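Local coordinates for protein KLLA0F12672p (PDB 4M3O) that probably dephosphorylates the C-terminal heptapeptide repeats of RNA polymerase II, the piece described being the zinc-binding N-terminal part of this RPAP2-family phosphatase, at residues 5-8 against 9-13; 22-25 against 26-30; 44-47 against 48-52. All coordinates share one frame; numbering follows the deposited sequence.

Contact 1. Residues 5-8 against 9-13; sequences IEEI and KEVVL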
ATOM      1  N   ILE A   5       7.800  -8.163  -4.024  1.00 40.36           N
ATOM      2  CA  ILE A   5       8.892  -7.198  -4.215  1.00 42.57           C
ATOM      3  C   ILE A   5       9.447  -7.214  -5.645  1.00 46.82           C
ATOM      4  O   ILE A   5       9.640  -6.147  -6.329  1.00 42.15           O
ATOM      5  CB  ILE A   5      10.032  -7.530  -3.235  1.00 44.22           C
ATOM      6  CG1 ILE A   5       9.573  -7.272  -1.815  1.00 43.02           C
ATOM      7  CG2 ILE A   5      11.273  -6.716  -3.583  1.00 46.75           C
ATOM      8  CD1 ILE A   5      10.624  -7.422  -0.749  1.00 43.60           C
ATOM      9  N   GLU A   6       9.676  -8.449  -6.104  1.00 45.22           N
ATOM     10  CA  GLU A   6      10.258  -8.722  -7.432  1.00 47.77           C
ATOM     11  C   GLU A   6       9.416  -8.119  -8.542  1.00 46.64           C
ATOM     12  O   GLU A   6       9.899  -7.466  -9.465  1.00 45.47           O
ATOM     13  CB  GLU A   6      10.389 -10.259  -7.628  1.00 53.35           C
ATOM     14  CG  GLU A   6      11.563 -10.936  -6.851  1.00 56.95           C
ATOM     15  CD  GLU A   6      11.560 -10.752  -5.322  1.00 64.86           C
ATOM     16  OE1 GLU A   6      10.507 -10.987  -4.640  1.00 59.34           O
ATOM     17  OE2 GLU A   6      12.637 -10.372  -4.784  1.00 70.21           O
ATOM     18  N   GLU A   7       8.140  -8.392  -8.463  1.00 51.07           N
ATOM     19  CA  GLU A   7       7.147  -7.813  -9.374  1.00 56.06           C
ATOM     20  C   GLU A   7       7.097  -6.273  -9.378  1.00 49.62           C
ATOM     21  O   GLU A   7       7.069  -5.628 -10.427  1.00 44.26           O
ATOM     22  CB  GLU A   7       5.793  -8.336  -8.926  1.00 59.68           C
ATOM     23  CG  GLU A   7       4.944  -8.904 -10.020  1.00 67.27           C
ATOM     24  CD  GLU A   7       3.699  -8.119 -10.215  1.00 69.15           C
ATOM     25  OE1 GLU A   7       3.800  -6.951 -10.640  1.00 89.08           O
ATOM     26  OE2 GLU A   7       2.630  -8.665  -9.927  1.00 74.84           O
ATOM     27  N   ILE A   8       7.049  -5.684  -8.189  1.00 45.69           N
ATOM     28  CA  ILE A   8       7.070  -4.209  -8.067  1.00 41.83           C
ATOM     29  C   ILE A   8       8.291  -3.630  -8.779  1.00 41.99           C
ATOM     30  O   ILE A   8       8.170  -2.682  -9.552  1.00 42.83           O
ATOM     31  CB  ILE A   8       7.018  -3.779  -6.602  1.00 44.02           C
ATOM     32  CG1 ILE A   8       5.621  -4.135  -6.038  1.00 43.28           C
ATOM     33  CG2 ILE A   8       7.279  -2.263  -6.445  1.00 43.86           C
ATOM     34  CD1 ILE A   8       5.623  -4.273  -4.547  1.00 43.16           C
ATOM     35  N   LYS A   9       9.447  -4.245  -8.593  1.00 44.53           N
ATOM     36  CA  LYS A   9      10.696  -3.748  -9.192  1.00 44.69           C
ATOM     37  C   LYS A   9      10.584  -3.820 -10.687  1.00 49.62           C
ATOM     38  O   LYS A   9      10.956  -2.901 -11.391  1.00 47.57           O
ATOM     39  CB  LYS A   9      11.868  -4.564  -8.699  1.00 45.55           C
ATOM     40  CG  LYS A   9      12.244  -4.212  -7.270  1.00 49.19           C
ATOM     41  CD  LYS A   9      13.378  -5.087  -6.749  1.00 56.10           C
ATOM     42  CE  LYS A   9      13.779  -4.680  -5.336  1.00 60.18           C
ATOM     43  NZ  LYS A   9      15.056  -5.341  -4.950  1.00 63.63           N
ATOM     44  N   GLU A  10       9.999  -4.898 -11.169  1.00 53.04           N
ATOM     45  CA  GLU A  10       9.849  -5.084 -12.597  1.00 60.19           C
ATOM     46  C   GLU A  10       8.789  -4.199 -13.253  1.00 56.01           C
ATOM     47  O   GLU A  10       9.018  -3.670 -14.350  1.00 47.49           O
ATOM     48  CB  GLU A  10       9.552  -6.564 -12.894  1.00 69.28           C
ATOM     49  CG  GLU A  10      10.784  -7.381 -13.187  1.00 75.63           C
ATOM     50  CD  GLU A  10      11.476  -6.881 -14.423  1.00 74.51           C
ATOM     51  OE1 GLU A  10      10.819  -6.795 -15.481  1.00 75.43           O
ATOM     52  OE2 GLU A  10      12.669  -6.552 -14.314  1.00 85.82           O
ATOM     53  N   VAL A  11       7.623  -4.064 -12.629  1.00 51.46           N
ATOM     54  CA  VAL A  11       6.478  -3.346 -13.280  1.00 56.91           C
ATOM     55  C   VAL A  11       6.336  -1.893 -12.820  1.00 48.64           C
ATOM     56  O   VAL A  11       5.529  -1.146 -13.388  1.00 57.41           O
ATOM     57  CB  VAL A  11       5.109  -4.069 -13.037  1.00 60.50           C
ATOM     58  CG1 VAL A  11       3.906  -3.274 -13.563  1.00 69.12           C
ATOM     59  CG2 VAL A  11       5.101  -5.415 -13.703  1.00 64.10           C
ATOM     60  N   VAL A  12       7.051  -1.486 -11.773  1.00 43.10           N
ATOM     61  CA  VAL A  12       6.953  -0.119 -11.296  1.00 41.81           C
ATOM     62  C   VAL A  12       8.298   0.586 -11.378  1.00 41.09           C
ATOM     63  O   VAL A  12       8.411   1.685 -11.904  1.00 42.14           O
ATOM     64  CB  VAL A  12       6.411  -0.060  -9.845  1.00 47.11           C
ATOM     65  CG1 VAL A  12       6.359   1.384  -9.359  1.00 47.15           C
ATOM     66  CG2 VAL A  12       5.019  -0.680  -9.753  1.00 46.61           C
ATOM     67  N   LEU A  13       9.321  -0.012 -10.808  1.00 38.16           N
ATOM     68  CA  LEU A  13      10.574   0.724 -10.668  1.00 43.21           C
ATOM     69  C   LEU A  13      11.591   0.579 -11.816  1.00 47.65           C
ATOM     70  O   LEU A  13      12.591   1.329 -11.855  1.00 43.32           O
ATOM     71  CB  LEU A  13      11.245   0.293  -9.390  1.00 39.82           C
ATOM     72  CG  LEU A  13      10.536   0.704  -8.084  1.00 41.67           C
ATOM     73  CD1 LEU A  13      11.281   0.030  -6.953  1.00 44.07           C
ATOM     74  CD2 LEU A  13      10.513   2.218  -7.838  1.00 42.48           C
TER

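Contact 2. Residues 22-25 against 26-30; sequences LTIR and EVETI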
ATOM      1  N   LEU A  22      15.306  11.705  -9.399  1.00 44.54           N
ATOM      2  CA  LEU A  22      13.994  11.672 -10.036  1.00 44.91           C
ATOM      3  C   LEU A  22      13.377  13.048 -10.078  1.00 39.96           C
ATOM      4  O   LEU A  22      13.543  13.851  -9.135  1.00 38.03           O
ATOM      5  CB  LEU A  22      13.084  10.755  -9.233  1.00 44.77           C
ATOM      6  CG  LEU A  22      13.482   9.319  -9.186  1.00 45.45           C
ATOM      7  CD1 LEU A  22      12.503   8.548  -8.321  1.00 46.21           C
ATOM      8  CD2 LEU A  22      13.564   8.730 -10.606  1.00 49.10           C
ATOM      9  N   THR A  23      12.646  13.315 -11.148  1.00 40.99           N
ATOM     10  CA  THR A  23      11.786  14.489 -11.191  1.00 40.22           C
ATOM     11  C   THR A  23      10.508  14.192 -10.377  1.00 38.09           C
ATOM     12  O   THR A  23      10.168  13.017 -10.072  1.00 37.90           O
ATOM     13  CB  THR A  23      11.344  14.847 -12.621  1.00 41.93           C
ATOM     14  OG1 THR A  23      10.511  13.810 -13.143  1.00 42.00           O
ATOM     15  CG2 THR A  23      12.560  15.062 -13.624  1.00 44.87           C
ATOM     16  N   ILE A  24       9.789  15.256 -10.097  1.00 41.82           N
ATOM     17  CA  ILE A  24       8.480  15.211  -9.471  1.00 44.06           C
ATOM     18  C   ILE A  24       7.512  14.392 -10.283  1.00 38.90           C
ATOM     19  O   ILE A  24       6.754  13.597  -9.722  1.00 40.57           O
ATOM     20  CB  ILE A  24       7.918  16.641  -9.181  1.00 55.51           C
ATOM     21  CG1 ILE A  24       8.898  17.440  -8.270  1.00 68.27           C
ATOM     22  CG2 ILE A  24       6.598  16.521  -8.397  1.00 53.92           C
ATOM     23  CD1 ILE A  24       9.003  18.956  -8.499  1.00 68.72           C
ATOM     24  N   ARG A  25       7.563  14.484 -11.603  1.00 41.33           N
ATOM     25  CA  ARG A  25       6.644  13.673 -12.427  1.00 45.17           C
ATOM     26  C   ARG A  25       6.927  12.202 -12.367  1.00 45.30           C
ATOM     27  O   ARG A  25       6.008  11.407 -12.507  1.00 44.26           O
ATOM     28  CB  ARG A  25       6.665  14.044 -13.915  1.00 47.72           C
ATOM     29  CG  ARG A  25       6.014  15.363 -14.217  1.00 53.69           C
ATOM     30  CD  ARG A  25       4.492  15.250 -14.183  1.00 56.07           C
ATOM     31  NE  ARG A  25       3.854  16.385 -13.547  1.00 55.44           N
ATOM     32  CZ  ARG A  25       3.789  17.596 -14.048  1.00 60.96           C
ATOM     33  NH1 ARG A  25       4.322  17.897 -15.252  1.00 84.17           N
ATOM     34  NH2 ARG A  25       3.151  18.519 -13.377  1.00 61.43           N
ATOM     35  N   GLU A  26       8.213  11.835 -12.279  1.00 43.35           N
ATOM     36  CA  GLU A  26       8.611  10.438 -12.270  1.00 40.00           C
ATOM     37  C   GLU A  26       8.206   9.846 -10.914  1.00 35.51           C
ATOM     38  O   GLU A  26       7.768   8.759 -10.873  1.00 37.54           O
ATOM     39  CB  GLU A  26      10.101  10.305 -12.504  1.00 44.99           C
ATOM     40  CG  GLU A  26      10.524  10.621 -13.944  1.00 51.12           C
ATOM     41  CD  GLU A  26      12.026  10.843 -14.108  1.00 55.69           C
ATOM     42  OE1 GLU A  26      12.543  10.476 -15.181  1.00 57.89           O
ATOM     43  OE2 GLU A  26      12.688  11.390 -13.184  1.00 54.27           O
ATOM     44  N   VAL A  27       8.368  10.590  -9.837  1.00 35.97           N
ATOM     45  CA  VAL A  27       7.909  10.180  -8.496  1.00 41.35           C
ATOM     46  C   VAL A  27       6.392   9.943  -8.493  1.00 43.22           C
ATOM     47  O   VAL A  27       5.891   8.923  -8.005  1.00 46.34           O
ATOM     48  CB  VAL A  27       8.253  11.229  -7.435  1.00 40.32           C
ATOM     49  CG1 VAL A  27       7.536  10.913  -6.139  1.00 41.29           C
ATOM     50  CG2 VAL A  27       9.753  11.266  -7.155  1.00 43.03           C
ATOM     51  N   GLU A  28       5.646  10.891  -9.058  1.00 43.13           N
ATOM     52  CA  GLU A  28       4.189  10.698  -9.175  1.00 47.49           C
ATOM     53  C   GLU A  28       3.847   9.453 -10.011  1.00 42.18           C
ATOM     54  O   GLU A  28       2.835   8.789  -9.767  1.00 38.84           O
ATOM     55  CB  GLU A  28       3.535  11.939  -9.806  1.00 47.31           C
ATOM     56  CG  GLU A  28       3.630  13.181  -8.926  1.00 49.95           C
ATOM     57  CD  GLU A  28       3.195  14.488  -9.657  1.00 56.18           C
ATOM     58  OE1 GLU A  28       2.990  14.479 -10.906  1.00 49.27           O
ATOM     59  OE2 GLU A  28       3.071  15.551  -8.971  1.00 53.73           O
ATOM     60  N   THR A  29       4.632   9.198 -11.055  1.00 37.57           N
ATOM     61  CA  THR A  29       4.335   8.070 -11.959  1.00 39.42           C
ATOM     62  C   THR A  29       4.535   6.753 -11.150  1.00 39.60           C
ATOM     63  O   THR A  29       3.792   5.788 -11.316  1.00 39.14           O
ATOM     64  CB  THR A  29       5.225   8.102 -13.232  1.00 43.66           C
ATOM     65  OG1 THR A  29       5.067   9.355 -13.912  1.00 46.05           O
ATOM     66  CG2 THR A  29       4.927   6.926 -14.244  1.00 42.81           C
ATOM     67  N   ILE A  30       5.544   6.716 -10.293  1.00 38.68           N
ATOM     68  CA  ILE A  30       5.805   5.534  -9.422  1.00 42.57           C
ATOM     69  C   ILE A  30       4.599   5.247  -8.500  1.00 40.44           C
ATOM     70  O   ILE A  30       4.046   4.131  -8.493  1.00 38.05           O
ATOM     71  CB  ILE A  30       7.116   5.723  -8.570  1.00 43.35           C
ATOM     72  CG1 ILE A  30       8.365   5.688  -9.490  1.00 43.61           C
ATOM     73  CG2 ILE A  30       7.260   4.658  -7.490  1.00 39.98           C
ATOM     74  CD1 ILE A  30       9.668   6.151  -8.820  1.00 42.17           C
TER

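Contact 3. Residues 44-47 against 48-52; sequences KDAR and TMKYI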
ATOM      1  N   LYS A  44       1.440 -10.290  -1.396  1.00 48.42           N
ATOM      2  CA  LYS A  44       1.473 -11.691  -1.125  1.00 48.93           C
ATOM      3  C   LYS A  44       1.884 -11.987   0.296  1.00 43.84           C
ATOM      4  O   LYS A  44       1.352 -12.882   0.895  1.00 41.41           O
ATOM      5  CB  LYS A  44       2.291 -12.401  -2.166  1.00 62.97           C
ATOM      6  CG  LYS A  44       3.769 -12.485  -1.915  1.00 78.52           C
ATOM      7  CD  LYS A  44       4.358 -13.564  -2.816  1.00 95.53           C
ATOM      8  CE  LYS A  44       3.568 -14.867  -2.729  1.00101.89           C
ATOM      9  NZ  LYS A  44       3.438 -15.308  -1.308  1.00113.81           N
ATOM     10  N   ASP A  45       2.783 -11.226   0.876  1.00 41.63           N
ATOM     11  CA  ASP A  45       3.352 -11.621   2.127  1.00 40.04           C
ATOM     12  C   ASP A  45       3.871 -10.431   2.910  1.00 42.75           C
ATOM     13  O   ASP A  45       3.911  -9.283   2.430  1.00 35.60           O
ATOM     14  CB  ASP A  45       4.567 -12.583   1.843  1.00 50.36           C
ATOM     15  CG  ASP A  45       5.601 -11.962   0.849  1.00 59.11           C
ATOM     16  OD1 ASP A  45       6.430 -12.698   0.223  1.00 66.21           O
ATOM     17  OD2 ASP A  45       5.551 -10.721   0.638  1.00 55.68           O
ATOM     18  N   ALA A  46       4.296 -10.721   4.132  1.00 43.88           N
ATOM     19  CA  ALA A  46       4.832  -9.728   5.043  1.00 43.38           C
ATOM     20  C   ALA A  46       5.999  -8.941   4.470  1.00 42.79           C
ATOM     21  O   ALA A  46       6.108  -7.702   4.693  1.00 38.44           O
ATOM     22  CB  ALA A  46       5.229 -10.394   6.356  1.00 49.01           C
ATOM     23  N   ARG A  47       6.875  -9.625   3.749  1.00 40.91           N
ATOM     24  CA  ARG A  47       8.124  -8.978   3.361  1.00 44.53           C
ATOM     25  C   ARG A  47       7.818  -7.916   2.303  1.00 36.17           C
ATOM     26  O   ARG A  47       8.464  -6.852   2.252  1.00 41.44           O
ATOM     27  CB  ARG A  47       9.200 -10.008   2.905  1.00 46.93           C
ATOM     28  CG  ARG A  47       8.978 -10.660   1.554  1.00 50.49           C
ATOM     29  CD  ARG A  47      10.063 -11.694   1.214  1.00 50.34           C
ATOM     30  NE  ARG A  47      11.174 -11.155   0.426  1.00 53.34           N
ATOM     31  CZ  ARG A  47      11.168 -10.966  -0.899  1.00 56.16           C
ATOM     32  NH1 ARG A  47      10.088 -11.229  -1.663  1.00 61.40           N
ATOM     33  NH2 ARG A  47      12.249 -10.470  -1.480  1.00 54.47           N
ATOM     34  N   THR A  48       6.827  -8.198   1.463  1.00 36.82           N
ATOM     35  CA  THR A  48       6.430  -7.280   0.444  1.00 38.28           C
ATOM     36  C   THR A  48       5.709  -6.025   1.066  1.00 36.13           C
ATOM     37  O   THR A  48       5.954  -4.875   0.728  1.00 36.38           O
ATOM     38  CB  THR A  48       5.573  -8.001  -0.621  1.00 43.79           C
ATOM     39  OG1 THR A  48       6.273  -9.144  -1.158  1.00 43.92           O
ATOM     40  CG2 THR A  48       5.245  -7.014  -1.768  1.00 40.53           C
ATOM     41  N   MET A  49       4.872  -6.303   2.037  1.00 34.92           N
ATOM     42  CA  MET A  49       4.127  -5.313   2.794  1.00 35.94           C
ATOM     43  C   MET A  49       5.098  -4.365   3.491  1.00 36.86           C
ATOM     44  O   MET A  49       4.950  -3.109   3.435  1.00 34.78           O
ATOM     45  CB  MET A  49       3.242  -6.119   3.727  1.00 39.45           C
ATOM     46  CG  MET A  49       2.032  -5.483   4.257  1.00 46.16           C
ATOM     47  SD  MET A  49       0.904  -4.728   3.069  1.00 45.66           S
ATOM     48  CE  MET A  49       0.108  -3.852   4.399  1.00 43.90           C
ATOM     49  N   LYS A  50       6.183  -4.908   4.033  1.00 35.84           N
ATOM     50  CA  LYS A  50       7.205  -4.056   4.675  1.00 37.82           C
ATOM     51  C   LYS A  50       8.010  -3.258   3.642  1.00 39.02           C
ATOM     52  O   LYS A  50       8.375  -2.113   3.899  1.00 37.32           O
ATOM     53  CB  LYS A  50       8.176  -4.838   5.496  1.00 38.77           C
ATOM     54  CG  LYS A  50       7.579  -5.596   6.674  1.00 40.17           C
ATOM     55  CD  LYS A  50       8.531  -6.761   7.078  1.00 42.67           C
ATOM     56  CE  LYS A  50       7.940  -7.608   8.202  1.00 47.15           C
ATOM     57  NZ  LYS A  50       8.213  -7.021   9.546  1.00 52.68           N
ATOM     58  N   TYR A  51       8.239  -3.857   2.483  1.00 37.23           N
ATOM     59  CA  TYR A  51       8.928  -3.152   1.391  1.00 38.72           C
ATOM     60  C   TYR A  51       8.107  -1.940   0.854  1.00 36.63           C
ATOM     61  O   TYR A  51       8.646  -0.886   0.606  1.00 37.12           O
ATOM     62  CB  TYR A  51       9.210  -4.160   0.266  1.00 37.71           C
ATOM     63  CG  TYR A  51       9.755  -3.585  -0.993  1.00 37.93           C
ATOM     64  CD1 TYR A  51      11.071  -3.144  -1.064  1.00 37.80           C
ATOM     65  CD2 TYR A  51       8.952  -3.469  -2.130  1.00 40.78           C
ATOM     66  CE1 TYR A  51      11.588  -2.584  -2.239  1.00 37.27           C
ATOM     67  CE2 TYR A  51       9.460  -2.952  -3.323  1.00 40.30           C
ATOM     68  CZ  TYR A  51      10.778  -2.511  -3.372  1.00 39.46           C
ATOM     69  OH  TYR A  51      11.226  -1.956  -4.551  1.00 44.84           O
ATOM     70  N   ILE A  52       6.806  -2.139   0.654  1.00 37.99           N
ATOM     71  CA  ILE A  52       5.845  -1.092   0.176  1.00 39.45           C
ATOM     72  C   ILE A  52       5.935   0.242   0.881  1.00 34.03           C
ATOM     73  O   ILE A  52       5.713   1.280   0.286  1.00 32.57           O
ATOM     74  CB  ILE A  52       4.391  -1.597   0.380  1.00 42.02           C
ATOM     75  CG1 ILE A  52       4.145  -2.794  -0.463  1.00 51.71           C
ATOM     76  CG2 ILE A  52       3.365  -0.608  -0.080  1.00 48.58           C
ATOM     77  CD1 ILE A  52       4.819  -2.669  -1.775  1.00 44.29           C
TER

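Contact 1. Residues 5-8 against 9-13
The carbonyl oxygen of Ile8 is gripped twice by the turn that follows it: Val12 N donates to Ile8 O at 2.8 Å with an N-H...O angle of 140°, and Leu13 N donates to the same oxygen, Ile8 O, at 3.2 Å. The first bond spans four residues and the second five, and the second marks a wider, pi-type turn at 9-13. Before this point the helix keeps its regular register, with Lys9, Glu10 and Val11 donating to Ile5, Glu6 and Glu7; the last of these bonds, Val11 N to Glu7 O at 2.8 Å, runs almost straight off the end of the carbonyl.

Side chains one turn apart lie alongside each other and point the same way. Lys9 sets its CG anti to its carbonyl carbon (chi1 -75°) and extends beyond it, which lays the aliphatic stem over the preceding turn, CG passing 3.4 Å from Ile5 O and CE meeting Ile5 CG2 at 3.7 Å. Glu7 OE1 comes within 3.7 Å of Val11 CG2, and Ile8 CG2 reaches Val12 CB at 4.1 Å.

The charged ends look to partners farther off. Glu7 OE2 forms a salt bridge with Lys41, and Glu6 OE1 forms one with Arg47, while Ile8 packs against Ile52 of helix 46-52 and Leu37 of helix 24-40. The arrangement is that of a short amphipathic helix with a pi-type turn at 9-13, its buried residues Ile8, Val12 and Leu13 applied to the neighbouring helices.

Contact 2. Residues 22-25 against 26-30
Glu26 reaches back along its own helix to Thr23, and its chain can be followed atom by atom. CB lies beside Thr23 OG1 and Thr23 O. CG leaves anti to the carbonyl carbon (chi1 -72°), which turns the chain back toward the start of the helix, and it passes 3.3 Å from Thr23 OG1. From there the chain runs extended (chi2 165°), bringing the carboxylate to the N-cap residue at the helix start. At the tip, OE2 accepts from Thr23 N at 2.8 Å in a nearly straight bond, the N-H approaching on the anti side and somewhat out of the carboxylate plane; Thr23 OG1 adds a weak bond to the same OE2. In return Thr23 OG1 accepts from Glu26 N at 3.2 Å. This exchange is a capping box, with Thr23 as the N-cap, and a negative carboxylate placed here would probably be favoured by the helix dipole.

Farther along, Thr29 OG1 donates to Arg25 O at 2.7 Å, while Thr29 N reaches that same carbonyl oxygen from the opposite face of its plane. Arg25 and Glu28 run side by side on the exposed surface, where Glu28 OE1 meets the guanidinium at its edge in a salt bridge whose hydrogen bond, Arg25 NE to Glu28 OE1 at 3.4 Å, is weak. Leu22, just ahead of the cap, packs on Val27 and Ile30: its side chain crosses that of Ile30 at about a right angle, Leu22 CD1 lying 3.7 Å from Ile30 CD1, and Leu22 CB lies 4.0 Å from Val27 CG2.

Around this start of helix 24-40, Tyr16 and His19 touch Glu26, Leu132 touches Val27, and Ile30 rests on Val12 and Leu13 of helix 5-13.

Contact 3. Residues 44-47 against 48-52
Asp45 and Thr48 meet through one carboxylate oxygen, OD2, in the side-chain hydrogen bonding of this turn. Asp45 OD2 accepts from Thr48 N at 2.9 Å, a donor that stands above the carboxylate plane, 39° out of it. It also accepts from Thr48 OG1, modelled only 2.5 Å from Asp45 OD2; that length is shorter than expected and may reflect coordinate error. Asp45 holds its CG between the backbone N and the carbonyl carbon (chi1 53°), a torsion that brings OD2 to Thr48 N and OG1. The two side chains cross at about a right angle. Thr48 in turn carries its OG1 beside its own backbone N (chi1 -55°), which presents both donors to the same oxygen.

The main-chain bonds begin at the cap, with Met49 N donating to Asp45 O at 3.2 Å in the carbonyl plane. Lys50 N to Ala46 O and Tyr51 N to Arg47 O continue the helix.

Carbon-to-carbonyl packing comes from the Lys50 stem, which lays its CG 3.2 Å from Ala46 O and brings CE to 4.3 Å from Ala46 CB before its amino group goes on to the carbonyl of Ile149.

The charged end of Arg47 has its partner in Glu6, on another helix, and Thr48 OG1 also receives a weak bond from Ile5 N. In chemical terms this is an N-cap: Asp45 supplies an acceptor to a first-turn N-H that has no preceding helical carbonyl, and its negative charge would probably be stabilised by the helix dipole.

How the contacts relate
Along the chain the three contacts come in series, on helices 5-13, 24-40 and 46-52. Contact 1 touches both of the others: it is centred 16 Å from contact 2 and 12 Å from contact 3, whereas contacts 2 and 3 are 22 Å apart and do not touch. Toward contact 2 the join is apolar; toward contact 3 it combines packing, including Leu13 on Tyr51, with a salt bridge. Parallel strands 2-3 and 42-43 precede helices 5-13 and 46-52, respectively. Helix 5-13 thus connects the start of helix 24-40 with helix 46-52 in one helical packing unit of the N-terminal domain. Contacts 1 and 2 lie away from the zinc site; the side chain of Met49 in contact 3 lies about 11 Å from the zinc ion.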